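Local coordinates for protein pyruvate kinase (Toxoplasma gondii, PDB 3GG8) that catalyses the last step of glycolysis, transferring the phosphoryl group of phosphoenolpyruvate to ADP to give pyruvate and ATP, at residues T130-I135 and T140-Y145. Sequence-based numbering, arbitrary orientation.
Sequences TDYNLI and TIACSY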
# COMPACT_ATOMS: atom_id res chain seq x y z
N THR C 130 -19.82 -51.58 27.43
CA THR C 130 -18.82 -51.01 28.32
C THR C 130 -18.07 -52.10 29.14
O THR C 130 -17.01 -51.83 29.70
CB THR C 130 -19.49 -49.93 29.24
OG1 THR C 130 -19.47 -48.65 28.58
CG2 THR C 130 -18.80 -49.81 30.59
N ASP C 131 -18.61 -53.32 29.20
CA ASP C 131 -17.93 -54.45 29.86
C ASP C 131 -16.80 -54.98 28.98
O ASP C 131 -17.04 -55.66 27.98
CB ASP C 131 -18.93 -55.58 30.20
CG ASP C 131 -18.28 -56.76 30.93
OD1 ASP C 131 -19.00 -57.75 31.22
OD2 ASP C 131 -17.08 -56.73 31.23
N TYR C 132 -15.57 -54.66 29.36
CA TYR C 132 -14.41 -54.94 28.52
C TYR C 132 -14.00 -56.41 28.56
O TYR C 132 -13.17 -56.84 27.76
CB TYR C 132 -13.24 -53.99 28.84
CG TYR C 132 -12.25 -53.84 27.69
CD1 TYR C 132 -12.60 -53.18 26.52
CD2 TYR C 132 -10.96 -54.38 27.77
CE1 TYR C 132 -11.71 -53.05 25.46
CE2 TYR C 132 -10.05 -54.26 26.70
CZ TYR C 132 -10.44 -53.59 25.55
OH TYR C 132 -9.56 -53.45 24.49
N ASN C 133 -14.62 -57.18 29.46
CA ASN C 133 -14.45 -58.64 29.53
C ASN C 133 -15.27 -59.39 28.46
O ASN C 133 -15.04 -60.57 28.21
CB ASN C 133 -14.85 -59.17 30.91
CG ASN C 133 -13.85 -58.81 32.00
OD1 ASN C 133 -12.70 -58.47 31.73
ND2 ASN C 133 -14.29 -58.89 33.24
N LEU C 134 -16.24 -58.70 27.88
CA LEU C 134 -17.15 -59.27 26.89
C LEU C 134 -16.36 -59.67 25.65
O LEU C 134 -15.67 -58.85 25.04
CB LEU C 134 -18.24 -58.24 26.53
CG LEU C 134 -19.52 -58.49 25.71
CD1 LEU C 134 -19.25 -58.98 24.29
CD2 LEU C 134 -20.51 -59.41 26.44
N ILE C 135 -16.45 -60.95 25.30
CA ILE C 135 -15.84 -61.48 24.08
C ILE C 135 -16.81 -61.21 22.93
O ILE C 135 -17.92 -61.76 22.90
CB ILE C 135 -15.53 -63.01 24.22
CG1 ILE C 135 -14.62 -63.29 25.43
CG2 ILE C 135 -14.97 -63.58 22.92
CD1 ILE C 135 -13.27 -62.53 25.44
N THR C 140 -22.36 -57.69 18.73
CA THR C 140 -21.96 -56.89 19.90
C THR C 140 -20.45 -56.92 20.17
O THR C 140 -19.82 -57.97 20.12
CB THR C 140 -22.79 -57.24 21.19
OG1 THR C 140 -22.00 -57.07 22.38
CG2 THR C 140 -23.34 -58.66 21.17
N ILE C 141 -19.87 -55.75 20.42
CA ILE C 141 -18.45 -55.63 20.77
C ILE C 141 -18.22 -54.79 22.04
O ILE C 141 -19.12 -54.06 22.48
CB ILE C 141 -17.56 -55.09 19.58
CG1 ILE C 141 -17.87 -53.63 19.24
CG2 ILE C 141 -17.70 -55.98 18.33
CD1 ILE C 141 -16.78 -52.97 18.37
N ALA C 142 -17.02 -54.90 22.62
CA ALA C 142 -16.64 -54.13 23.81
C ALA C 142 -15.74 -52.95 23.46
O ALA C 142 -15.02 -53.00 22.46
CB ALA C 142 -15.97 -55.02 24.81
N CYS C 143 -15.79 -51.91 24.28
CA CYS C 143 -14.99 -50.70 24.12
C CYS C 143 -14.32 -50.33 25.45
O CYS C 143 -14.98 -50.36 26.49
CB CYS C 143 -15.88 -49.56 23.62
SG CYS C 143 -15.22 -47.89 23.76
N SER C 144 -13.04 -49.99 25.41
CA SER C 144 -12.25 -49.75 26.64
C SER C 144 -12.66 -48.51 27.43
O SER C 144 -12.32 -48.36 28.60
CB SER C 144 -10.77 -49.64 26.29
OG SER C 144 -10.54 -48.50 25.49
N TYR C 145 -13.41 -47.62 26.76
CA TYR C 145 -13.78 -46.33 27.29
C TYR C 145 -15.12 -46.42 28.03
O TYR C 145 -16.18 -46.44 27.42
CB TYR C 145 -13.81 -45.31 26.14
CG TYR C 145 -14.26 -43.92 26.50
CD1 TYR C 145 -15.14 -43.22 25.66
CD2 TYR C 145 -13.79 -43.27 27.65
CE1 TYR C 145 -15.56 -41.93 25.97
CE2 TYR C 145 -14.21 -41.97 27.97
CZ TYR C 145 -15.10 -41.31 27.13
OH TYR C 145 -15.52 -40.05 27.41
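The ring of Y132 leans obliquely against the backbone of C143 and S144. Its CD1-CE1 side does the touching: CE1 comes within 3.3 Å of S144 N and also meets S144 CB, while CD1 lies 3.5 Å from C143 C. With CG anti to the backbone N (chi1 -157°), the ring swings away from the turn and lies across the chain at C143-S144. Its hydroxyl is tied to the backbone O of T109, while OG of S144 bonds to the N of R108, so both side chains also meet the segment around R108 and T109.

The methyl of A142 points into the type I turn of D131-L134, where CB sits 3.4 Å from the carbonyl oxygen D131 O. Y132 CD1 and L134 CB lie further off, so the methyl is held by van der Waals contact with carbonyl oxygen as well as carbon. Farther along, L134 CD1 approaches T140 OG1 at 3.9 Å, the two side chains crossing at about a right angle.

The turn is closed by L134 N to D131 O, 3.1 Å, and reinforced by an Asx turn in which N133 N donates to D131 OD2 from above the carboxylate plane (150° at the hydrogen). It lies in the loop after strand 125-129 and packs on strand 140-142, an end strand of the mixed sheet within this chain, in the small beta domain (B domain) of pyruvate kinase, remote from the centre of the chain. Between the segments, cohesion rests on van der Waals contact of ring, methyl and backbone, whereas D131 O and OD2 accept bonds within the turn and the hydroxyls of Y132 and S144 bond to T109 and R108.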